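Local coordinates for glycogen synthase (Cyanobacterium sp. CLg1, PDB 6GNF), which is a bacterial starch/glycogen synthase of the two-domain GT-B glycosyltransferase fold, holding ADP and a glycan between its two Rossmann-like domains in this crystal, at residues A[110-115]-A[129-134]; A[164-169]-A[534-539]; A[212-217]-A[222-227]; A[424-429]-A[500-505]. All coordinates share one frame; numbering follows the deposited sequence.

Three of the four contacts belong to the half of the molecule built on the nine-stranded mixed sheet; interaction 4 lies in the other half, on the six-stranded parallel sheet, its centre about 40 to 49 Å from the rest. Interaction 1 closes before interaction 3 opens, with strand 166-170 of interaction 2 between them; their centres are about 22 Å apart, and they touch: Glu134 forms a salt bridge with Lys213, and Val133 packs on Ala216 and Leu217 at the start of helix 132-144. Interaction 2 pairs strand 166-170 with helix 526-540, so the end of the chain returns to the first sheet after passing through the second domain, and interactions 3 and 4 fall between its two segments.

Interaction 1: A[110-115]-A[129-134]; sequences LSKTPL and YIDNVE
Lys112 lays its aliphatic chain over one face of the Tyr129 ring and ends at the carboxylate of Asp131, and these three residues carry nearly all of the contact. Its CB starts beside the phenol oxygen, 3.5 Å from Tyr129 OH. A bend at chi2 (-65°) then turns the chain along the ring, with CD standing 4.1 Å from the ring centroid in a CH-pi contact. Lysine and tyrosine slide past each other in opposite directions, so NZ finishes near the CB end of the ring, 4.3 Å from the centroid and 24° off the normal: a cation-pi pair. From there Lys112 NZ forms a salt bridge to Asp131 OD1 at 3.1 Å, met on the syn side but 27° out of the carboxylate plane, with a weak second bond to OD2. Asp131, third residue of a type I turn from Tyr129 to Asn132, sits at the N-cap position of helix 132-144, but its carboxylate makes no capping bond and is turned to Lys112 and Tyr82, whose OH bonds OD2. Tyr129 OH is bonded to the carbonyl of Lys119, in the loop between the segments. The carboxylate offsets the lysine charge and the ring face adds cation-pi attraction, which together probably favour the ammonium form.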
# COMPACT_ATOMS: atom_id res chain seq x y z
N LEU A 110 -5.18 -7.61 -19.74
CA LEU A 110 -3.93 -7.53 -20.49
C LEU A 110 -3.89 -6.34 -21.42
O LEU A 110 -2.93 -5.57 -21.42
CB LEU A 110 -3.73 -8.81 -21.31
CG LEU A 110 -2.35 -9.01 -21.94
CD1 LEU A 110 -1.29 -9.18 -20.87
CD2 LEU A 110 -2.37 -10.21 -22.87
N SER A 111 -4.96 -6.18 -22.20
CA SER A 111 -4.98 -5.25 -23.32
C SER A 111 -5.48 -3.83 -22.98
O SER A 111 -5.83 -3.07 -23.90
CB SER A 111 -5.82 -5.85 -24.45
OG SER A 111 -7.16 -6.02 -24.02
N LYS A 112 -5.50 -3.46 -21.70
CA LYS A 112 -5.83 -2.08 -21.30
C LYS A 112 -4.78 -1.08 -21.81
O LYS A 112 -5.11 0.01 -22.28
CB LYS A 112 -5.98 -1.97 -19.78
CG LYS A 112 -7.24 -2.61 -19.23
CD LYS A 112 -8.49 -1.90 -19.74
CE LYS A 112 -9.74 -2.32 -18.96
NZ LYS A 112 -10.93 -1.54 -19.38
N THR A 113 -3.51 -1.48 -21.73
CA THR A 113 -2.40 -0.67 -22.22
C THR A 113 -1.24 -1.59 -22.62
O THR A 113 -1.04 -2.64 -22.00
CB THR A 113 -1.96 0.37 -21.15
OG1 THR A 113 -0.91 1.20 -21.67
CG2 THR A 113 -1.48 -0.32 -19.86
N PRO A 114 -0.48 -1.21 -23.67
CA PRO A 114 0.76 -1.94 -23.98
C PRO A 114 1.90 -1.68 -22.97
O PRO A 114 2.85 -2.47 -22.91
CB PRO A 114 1.13 -1.44 -25.38
CG PRO A 114 0.47 -0.11 -25.51
CD PRO A 114 -0.79 -0.20 -24.69
N LEU A 115 1.80 -0.61 -22.18
CA LEU A 115 2.82 -0.26 -21.18
C LEU A 115 2.86 -1.27 -20.02
O LEU A 115 1.81 -1.75 -19.56
CB LEU A 115 2.60 1.16 -20.64
CG LEU A 115 2.88 2.33 -21.60
CD1 LEU A 115 2.24 3.61 -21.09
CD2 LEU A 115 4.38 2.54 -21.81
N TYR A 129 -11.07 3.24 -14.60
CA TYR A 129 -11.78 2.59 -15.70
C TYR A 129 -13.26 2.49 -15.34
O TYR A 129 -13.60 2.20 -14.19
CB TYR A 129 -11.23 1.18 -15.98
CG TYR A 129 -9.80 1.14 -16.48
CD1 TYR A 129 -9.44 1.79 -17.67
CD2 TYR A 129 -8.81 0.44 -15.79
CE1 TYR A 129 -8.14 1.75 -18.14
CE2 TYR A 129 -7.50 0.40 -16.25
CZ TYR A 129 -7.17 1.05 -17.43
OH TYR A 129 -5.89 1.05 -17.93
N ILE A 130 -14.14 2.74 -16.31
CA ILE A 130 -15.58 2.61 -16.08
C ILE A 130 -15.94 1.21 -15.56
O ILE A 130 -16.80 1.07 -14.69
CB ILE A 130 -16.42 2.95 -17.35
CG1 ILE A 130 -16.11 2.00 -18.52
CG2 ILE A 130 -16.20 4.40 -17.77
CD1 ILE A 130 -17.11 0.87 -18.70
N ASP A 131 -15.27 0.20 -16.09
CA ASP A 131 -15.63 -1.19 -15.87
C ASP A 131 -14.88 -1.85 -14.71
O ASP A 131 -14.73 -3.08 -14.69
CB ASP A 131 -15.43 -2.00 -17.18
CG ASP A 131 -13.95 -2.23 -17.52
OD1 ASP A 131 -13.15 -1.29 -17.30
OD2 ASP A 131 -13.60 -3.32 -18.03
N ASN A 132 -14.44 -1.06 -13.73
CA ASN A 132 -13.75 -1.65 -12.57
C ASN A 132 -14.63 -2.59 -11.77
O ASN A 132 -14.12 -3.55 -11.16
CB ASN A 132 -13.15 -0.57 -11.66
CG ASN A 132 -11.73 -0.18 -12.08
OD1 ASN A 132 -11.10 -0.79 -12.97
ND2 ASN A 132 -11.21 0.84 -11.42
N VAL A 133 -15.93 -2.30 -11.73
CA VAL A 133 -16.90 -3.20 -11.10
C VAL A 133 -16.78 -4.59 -11.71
O VAL A 133 -16.60 -5.57 -11.00
CB VAL A 133 -18.34 -2.67 -11.25
CG1 VAL A 133 -19.38 -3.74 -10.93
CG2 VAL A 133 -18.55 -1.45 -10.36
N GLU A 134 -16.88 -4.68 -13.03
CA GLU A 134 -16.86 -5.97 -13.70
C GLU A 134 -15.50 -6.65 -13.58
O GLU A 134 -15.41 -7.84 -13.31
CB GLU A 134 -17.27 -5.82 -15.16
CG GLU A 134 -18.73 -5.45 -15.38
CD GLU A 134 -19.02 -3.96 -15.21
OE1 GLU A 134 -20.19 -3.54 -15.38
OE2 GLU A 134 -18.10 -3.18 -14.88

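Interaction 2: A[164-169]-A[534-539]; sequences NTIFVC and DIFEQL. With SO4 (sulfate ion), chain H.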
# COMPACT_ATOMS: atom_id res chain seq x y z
N ASN A 164 -9.57 -26.84 2.27
CA ASN A 164 -9.24 -26.32 3.60
C ASN A 164 -8.32 -25.14 3.49
O ASN A 164 -7.17 -25.19 3.95
CB ASN A 164 -8.64 -27.40 4.47
CG ASN A 164 -9.64 -28.49 4.79
OD1 ASN A 164 -10.79 -28.22 5.12
ND2 ASN A 164 -9.22 -29.73 4.63
N THR A 165 -8.86 -24.06 2.93
CA THR A 165 -8.08 -22.92 2.50
C THR A 165 -8.53 -21.66 3.22
O THR A 165 -9.72 -21.48 3.46
CB THR A 165 -8.22 -22.75 0.98
OG1 THR A 165 -7.61 -23.87 0.35
CG2 THR A 165 -7.57 -21.45 0.51
N ILE A 166 -7.57 -20.81 3.57
CA ILE A 166 -7.83 -19.48 4.07
C ILE A 166 -7.58 -18.50 2.93
O ILE A 166 -6.46 -18.36 2.46
CB ILE A 166 -6.90 -19.13 5.25
CG1 ILE A 166 -7.17 -20.08 6.43
CG2 ILE A 166 -7.10 -17.69 5.71
CD1 ILE A 166 -6.12 -20.01 7.52
N PHE A 167 -8.63 -17.79 2.51
CA PHE A 167 -8.50 -16.74 1.51
C PHE A 167 -8.19 -15.41 2.20
O PHE A 167 -8.98 -14.94 3.01
CB PHE A 167 -9.80 -16.60 0.72
CG PHE A 167 -10.09 -17.75 -0.20
CD1 PHE A 167 -9.53 -17.81 -1.47
CD2 PHE A 167 -10.94 -18.78 0.19
CE1 PHE A 167 -9.79 -18.87 -2.31
CE2 PHE A 167 -11.21 -19.84 -0.65
CZ PHE A 167 -10.64 -19.88 -1.90
N VAL A 168 -7.06 -14.80 1.85
CA VAL A 168 -6.73 -13.46 2.34
C VAL A 168 -7.05 -12.45 1.24
O VAL A 168 -6.40 -12.40 0.19
CB VAL A 168 -5.26 -13.35 2.76
CG1 VAL A 168 -4.96 -11.97 3.31
CG2 VAL A 168 -4.92 -14.40 3.81
N CYS A 169 -8.12 -11.69 1.47
CA CYS A 169 -8.60 -10.69 0.53
C CYS A 169 -7.98 -9.34 0.86
O CYS A 169 -8.25 -8.77 1.92
CB CYS A 169 -10.12 -10.59 0.62
SG CYS A 169 -10.90 -12.22 0.51
N ASP A 534 -0.73 -17.17 13.98
CA ASP A 534 -1.56 -17.36 15.18
C ASP A 534 -3.03 -17.10 14.92
O ASP A 534 -3.89 -17.88 15.32
CB ASP A 534 -1.10 -16.47 16.32
CG ASP A 534 0.16 -16.99 16.99
OD1 ASP A 534 0.66 -18.05 16.55
OD2 ASP A 534 0.65 -16.36 17.95
N ILE A 535 -3.32 -15.98 14.26
CA ILE A 535 -4.69 -15.65 13.89
C ILE A 535 -5.27 -16.70 12.95
O ILE A 535 -6.39 -17.16 13.18
CB ILE A 535 -4.77 -14.23 13.30
CG1 ILE A 535 -4.73 -13.22 14.44
CG2 ILE A 535 -6.05 -14.03 12.49
CD1 ILE A 535 -4.26 -11.84 14.05
N PHE A 536 -4.49 -17.12 11.95
CA PHE A 536 -4.94 -18.15 11.01
C PHE A 536 -5.24 -19.46 11.71
O PHE A 536 -6.25 -20.10 11.43
CB PHE A 536 -3.92 -18.39 9.89
CG PHE A 536 -3.70 -17.21 8.97
CD1 PHE A 536 -4.67 -16.23 8.78
CD2 PHE A 536 -2.52 -17.11 8.25
CE1 PHE A 536 -4.45 -15.17 7.92
CE2 PHE A 536 -2.30 -16.05 7.38
CZ PHE A 536 -3.26 -15.08 7.21
N GLU A 537 -4.39 -19.86 12.65
CA GLU A 537 -4.58 -21.12 13.37
C GLU A 537 -5.84 -21.13 14.23
O GLU A 537 -6.47 -22.17 14.38
CB GLU A 537 -3.35 -21.46 14.22
CG GLU A 537 -2.26 -22.16 13.42
CD GLU A 537 -0.91 -22.21 14.13
OE1 GLU A 537 -0.78 -21.74 15.29
OE2 GLU A 537 0.04 -22.72 13.50
N GLN A 538 -6.20 -19.98 14.78
CA GLN A 538 -7.44 -19.83 15.55
C GLN A 538 -8.68 -19.99 14.67
O GLN A 538 -9.69 -20.54 15.10
CB GLN A 538 -7.50 -18.48 16.26
CG GLN A 538 -6.56 -18.29 17.45
CD GLN A 538 -6.48 -19.51 18.33
OE1 GLN A 538 -7.32 -19.73 19.21
NE2 GLN A 538 -5.48 -20.34 18.09
N LEU A 539 -8.61 -19.48 13.44
CA LEU A 539 -9.73 -19.57 12.50
C LEU A 539 -10.05 -21.00 12.10
O LEU A 539 -11.21 -21.38 12.07
CB LEU A 539 -9.45 -18.76 11.24
CG LEU A 539 -9.53 -17.24 11.35
CD1 LEU A 539 -9.16 -16.61 10.02
CD2 LEU A 539 -10.93 -16.81 11.77
S SO4 H . -5.44 -30.42 3.80
O1 SO4 H . -6.69 -30.08 3.08
O2 SO4 H . -5.61 -30.11 5.24
O3 SO4 H . -4.31 -29.63 3.25
O4 SO4 H . -5.17 -31.86 3.59
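Phe536, on the last helix of the chain, meets Ile166 and Val168 of a central strand mainly through side chains. Its CB already makes the nearest approach, 3.6 Å from Ile166 CD1. One atom on, CG lies 4.0 Å from that same methyl, so the end of the isoleucine packs against the root of the phenylalanine. Ile166 reaches this far because CG1 stands anti to its carbonyl carbon (chi1 -63°) and chi2 is extended at 168°. Phe536 CD1 comes next, 4.2 Å from the branch methyl Ile166 CG2. Strand 166-170 is one of the parallel strands of the mixed sheet in this Rossmann-like domain, lying between 23-27 and 195-200, and helix 526-540 packs across it, bringing the chain's end back to the domain where it began. At the far end of the ring, CZ touches Val168 CG2 at 3.8 Å, the two side chains crossing at about a right angle. Neighbouring strands complete the surroundings: Ile24 also touches Phe536, while Ile166 leans on Val197. Before the strand, Asn164 ND2 donates at 3.0 Å to O1 of a sulfate ion, probably from the crystallisation liquor, that is also hydrogen-bonded by Asn23 ND2.

Interaction 3: A[212-217]-A[222-227]; sequences SKFDAL and KYLSDL. With SO4 (sulfate ion), chain I.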
# COMPACT_ATOMS: atom_id res chain seq x y z
N SER A 212 -27.09 1.37 -9.07
CA SER A 212 -27.41 0.89 -10.41
C SER A 212 -26.39 -0.12 -10.95
O SER A 212 -26.65 -0.77 -11.96
CB SER A 212 -27.50 2.06 -11.38
OG SER A 212 -26.25 2.70 -11.46
N LYS A 213 -25.23 -0.23 -10.31
CA LYS A 213 -24.26 -1.27 -10.66
C LYS A 213 -24.47 -2.57 -9.90
O LYS A 213 -23.60 -3.45 -9.94
CB LYS A 213 -22.83 -0.76 -10.40
CG LYS A 213 -22.40 0.43 -11.26
CD LYS A 213 -22.42 0.14 -12.75
CE LYS A 213 -21.43 -0.94 -13.14
NZ LYS A 213 -21.62 -1.36 -14.55
N PHE A 214 -25.59 -2.72 -9.20
CA PHE A 214 -25.82 -3.94 -8.41
C PHE A 214 -25.97 -5.19 -9.28
O PHE A 214 -25.40 -6.22 -8.99
CB PHE A 214 -27.03 -3.81 -7.49
CG PHE A 214 -27.33 -5.07 -6.74
CD1 PHE A 214 -26.50 -5.50 -5.72
CD2 PHE A 214 -28.42 -5.86 -7.08
CE1 PHE A 214 -26.76 -6.68 -5.04
CE2 PHE A 214 -28.68 -7.03 -6.40
CZ PHE A 214 -27.85 -7.45 -5.39
N ASP A 215 -26.67 -5.06 -10.40
CA ASP A 215 -26.96 -6.22 -11.25
C ASP A 215 -25.67 -6.82 -11.81
O ASP A 215 -25.63 -8.00 -12.14
CB ASP A 215 -27.91 -5.85 -12.39
CG ASP A 215 -29.31 -5.53 -11.91
OD1 ASP A 215 -29.69 -6.00 -10.82
OD2 ASP A 215 -30.06 -4.83 -12.64
N ALA A 216 -24.65 -5.99 -11.98
CA ALA A 216 -23.38 -6.45 -12.51
C ALA A 216 -22.62 -7.39 -11.57
O ALA A 216 -21.68 -8.06 -12.01
CB ALA A 216 -22.50 -5.26 -12.87
N LEU A 217 -23.00 -7.43 -10.30
CA LEU A 217 -22.33 -8.30 -9.32
C LEU A 217 -22.77 -9.77 -9.40
O LEU A 217 -22.08 -10.64 -8.90
CB LEU A 217 -22.56 -7.77 -7.91
CG LEU A 217 -22.09 -6.33 -7.68
CD1 LEU A 217 -22.32 -5.92 -6.24
CD2 LEU A 217 -20.63 -6.17 -8.05
N LYS A 222 -30.24 -11.06 -1.10
CA LYS A 222 -29.92 -11.27 0.31
C LYS A 222 -28.63 -10.56 0.72
O LYS A 222 -28.42 -10.34 1.90
CB LYS A 222 -29.85 -12.76 0.67
CG LYS A 222 -28.71 -13.51 0.02
CD LYS A 222 -28.86 -15.00 0.22
CE LYS A 222 -28.38 -15.45 1.59
NZ LYS A 222 -28.52 -16.93 1.72
N TYR A 223 -27.77 -10.20 -0.23
CA TYR A 223 -26.56 -9.44 0.09
C TYR A 223 -26.71 -7.93 -0.07
O TYR A 223 -25.75 -7.17 0.13
CB TYR A 223 -25.39 -9.95 -0.75
CG TYR A 223 -25.11 -11.41 -0.52
CD1 TYR A 223 -24.41 -11.84 0.60
CD2 TYR A 223 -25.58 -12.36 -1.40
CE1 TYR A 223 -24.16 -13.20 0.82
CE2 TYR A 223 -25.34 -13.70 -1.20
CZ TYR A 223 -24.64 -14.12 -0.09
OH TYR A 223 -24.42 -15.46 0.06
N LEU A 224 -27.91 -7.48 -0.42
CA LEU A 224 -28.15 -6.08 -0.74
C LEU A 224 -27.97 -5.18 0.48
O LEU A 224 -27.37 -4.11 0.39
CB LEU A 224 -29.56 -5.90 -1.28
CG LEU A 224 -29.72 -5.23 -2.63
CD1 LEU A 224 -31.21 -5.07 -2.92
CD2 LEU A 224 -29.00 -3.89 -2.67
N SER A 225 -28.49 -5.63 1.61
CA SER A 225 -28.35 -4.89 2.85
C SER A 225 -26.89 -4.72 3.29
O SER A 225 -26.50 -3.65 3.74
CB SER A 225 -29.15 -5.57 3.95
OG SER A 225 -28.89 -4.97 5.20
N ASP A 226 -26.09 -5.78 3.16
CA ASP A 226 -24.66 -5.72 3.49
C ASP A 226 -23.92 -4.72 2.59
O ASP A 226 -23.04 -4.00 3.05
CB ASP A 226 -24.01 -7.09 3.35
CG ASP A 226 -24.43 -8.07 4.43
OD1 ASP A 226 -24.91 -7.66 5.51
OD2 ASP A 226 -24.27 -9.29 4.19
N LEU A 227 -24.30 -4.68 1.32
CA LEU A 227 -23.69 -3.77 0.35
C LEU A 227 -24.16 -2.32 0.49
O LEU A 227 -23.53 -1.40 0.01
CB LEU A 227 -23.98 -4.24 -1.08
CG LEU A 227 -23.16 -5.46 -1.52
CD1 LEU A 227 -23.87 -6.21 -2.64
CD2 LEU A 227 -21.78 -5.02 -1.96
S SO4 I . -27.89 5.43 -9.17
O1 SO4 I . -27.97 4.20 -8.35
O2 SO4 I . -29.20 5.71 -9.82
O3 SO4 I . -26.87 5.24 -10.23
O4 SO4 I . -27.53 6.55 -8.27
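The loop after strand 208-209 packs back on the short helix 224-227 that follows it, Phe214 and Leu217 meeting Leu224 and Leu227. The Phe214 ring takes the two leucines in different ways. Leu224 comes over one face, its CG 4.2 Å from the ring centroid and 17° off the normal, displaced toward the rim so that CZ is its closest ring atom. Leu227 instead meets the edge: its CD1 lies near the ring plane, 3.8 Å from Phe214 CE1, and the two side chains cross at about a right angle. A chi1 of 176° swings the phenylalanine ring to the side opposite its own backbone N, extending it from the loop into the angle between these leucines.

Only four residues separate the segments, and the whole element sits on the periphery of the Rossmann-like domain that carries the starch synthase family sequence. Deeper in, Leu217 and Leu227 reach toward each other tip to tip, their CD1 methyls 3.9 Å apart. Both also pack on Leu176, while Trp257 touches Leu217 and Ala260 touches Leu227, so helix 257-264 backs the inner side of the cluster. Phe214 and Leu224 are partly exposed, and both residues touch a crystal neighbour. At the start of the loop a sulfate, probably from the crystallisation liquor, is gripped by two groups of one residue: Ser212 N donates to its O1 at 3.0 Å, and Ser212 OG to its O3 at 2.9 Å. Ser211 OG supplies a further bond to the ion.

Interaction 4: A[424-429]-A[500-505]; sequences ADYCLM and KKALQE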
# COMPACT_ATOMS: atom_id res chain seq x y z
N ALA A 424 20.30 10.55 2.53
CA ALA A 424 19.62 11.48 3.42
C ALA A 424 19.91 11.17 4.88
O ALA A 424 20.14 10.01 5.25
CB ALA A 424 18.12 11.45 3.18
N ASP A 425 19.88 12.20 5.71
CA ASP A 425 19.98 12.03 7.16
C ASP A 425 18.63 11.70 7.74
O ASP A 425 18.52 10.96 8.72
CB ASP A 425 20.51 13.31 7.79
CG ASP A 425 21.88 13.65 7.31
OD1 ASP A 425 22.73 12.73 7.33
OD2 ASP A 425 22.12 14.81 6.91
N TYR A 426 17.58 12.28 7.14
CA TYR A 426 16.23 12.14 7.65
C TYR A 426 15.26 11.71 6.55
O TYR A 426 15.36 12.15 5.41
CB TYR A 426 15.79 13.46 8.27
CG TYR A 426 16.64 13.89 9.44
CD1 TYR A 426 16.54 13.25 10.67
CD2 TYR A 426 17.56 14.93 9.32
CE1 TYR A 426 17.32 13.63 11.74
CE2 TYR A 426 18.36 15.32 10.39
CZ TYR A 426 18.23 14.67 11.60
OH TYR A 426 19.02 15.07 12.68
N CYS A 427 14.30 10.87 6.92
CA CYS A 427 13.21 10.45 6.05
C CYS A 427 11.93 11.18 6.46
O CYS A 427 11.37 10.92 7.52
CB CYS A 427 13.02 8.94 6.15
SG CYS A 427 11.56 8.32 5.31
N LEU A 428 11.47 12.08 5.60
CA LEU A 428 10.40 13.01 5.92
C LEU A 428 9.06 12.54 5.37
O LEU A 428 8.90 12.42 4.15
CB LEU A 428 10.75 14.37 5.33
CG LEU A 428 9.92 15.59 5.70
CD1 LEU A 428 10.11 15.96 7.16
CD2 LEU A 428 10.29 16.77 4.81
N MET A 429 8.12 12.23 6.27
CA MET A 429 6.79 11.73 5.89
C MET A 429 5.67 12.51 6.58
O MET A 429 5.12 12.06 7.59
CB MET A 429 6.67 10.25 6.25
CG MET A 429 7.74 9.37 5.63
SD MET A 429 7.52 7.65 6.09
CE MET A 429 6.03 7.25 5.20
N LYS A 500 12.41 20.59 13.45
CA LYS A 500 13.21 21.30 14.45
C LYS A 500 13.59 20.39 15.62
O LYS A 500 14.70 20.48 16.12
CB LYS A 500 12.47 22.53 14.97
CG LYS A 500 12.48 23.70 14.00
CD LYS A 500 11.79 24.91 14.60
CE LYS A 500 12.19 26.19 13.89
NZ LYS A 500 11.54 27.38 14.50
N LYS A 501 12.65 19.56 16.08
CA LYS A 501 12.97 18.58 17.11
C LYS A 501 14.18 17.76 16.69
O LYS A 501 15.11 17.57 17.47
CB LYS A 501 11.80 17.62 17.35
CG LYS A 501 10.78 18.04 18.39
CD LYS A 501 9.71 16.95 18.49
CE LYS A 501 8.74 17.17 19.64
NZ LYS A 501 7.85 18.34 19.39
N ALA A 502 14.17 17.29 15.44
CA ALA A 502 15.24 16.44 14.92
C ALA A 502 16.56 17.18 14.77
O ALA A 502 17.61 16.65 15.12
CB ALA A 502 14.83 15.83 13.59
N LEU A 503 16.49 18.40 14.24
CA LEU A 503 17.70 19.19 13.98
C LEU A 503 18.40 19.62 15.27
O LEU A 503 19.60 19.85 15.27
CB LEU A 503 17.38 20.42 13.12
CG LEU A 503 17.02 20.13 11.65
CD1 LEU A 503 16.66 21.43 10.94
CD2 LEU A 503 18.15 19.42 10.92
N GLN A 504 17.65 19.73 16.36
CA GLN A 504 18.23 20.01 17.67
C GLN A 504 19.27 18.97 18.07
O GLN A 504 20.20 19.28 18.80
CB GLN A 504 17.14 20.02 18.73
CG GLN A 504 16.21 21.24 18.68
CD GLN A 504 16.66 22.36 19.58
OE1 GLN A 504 17.83 22.43 19.96
NE2 GLN A 504 15.75 23.27 19.90
N GLU A 505 19.12 17.74 17.58
CA GLU A 505 20.07 16.66 17.88
C GLU A 505 21.03 16.34 16.74
O GLU A 505 21.94 15.53 16.92
CB GLU A 505 19.31 15.38 18.25
CG GLU A 505 18.59 15.44 19.58
CD GLU A 505 17.91 14.13 19.94
OE1 GLU A 505 16.99 14.17 20.77
OE2 GLU A 505 18.29 13.06 19.40
O HOH W 1 18.62 13.92 15.08
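Tyr426 points from the first residue of strand 426-429 at Ala502 and Leu503, joining the six-stranded parallel sheet of the second Rossmann-like domain to helix 485-503 packed against it. The tight apolar part is at Ala502, whose CB sits 3.8 Å from Tyr426 CE1, a small methyl that lets the helix come close, the CA atoms of these two residues being 8.5 Å apart. The loose part lies across the ring, where CD2 of the partly exposed Leu503 approaches Tyr426 CE2 only to 4.1 Å, the leucine crossing the tyrosine at a slant. The ring is also stacked with Phe353 of the neighbouring strand 352-356 and touches Val451 of strand 449-452, which packs on Ala502 as well.

The phenol end, by contrast, is polar and hydrated, though both residues are buried. Tyr426 OH comes within 3.2 Å of Ala502 O, the carbonyl that also accepts a hydrogen bond from Glu505 N, and a single water touches both oxygens. That water lies in the plane of the tyrosine ring at its edge, 2.7 Å from Tyr426 OH, and donates to Ala502 O at 2.9 Å.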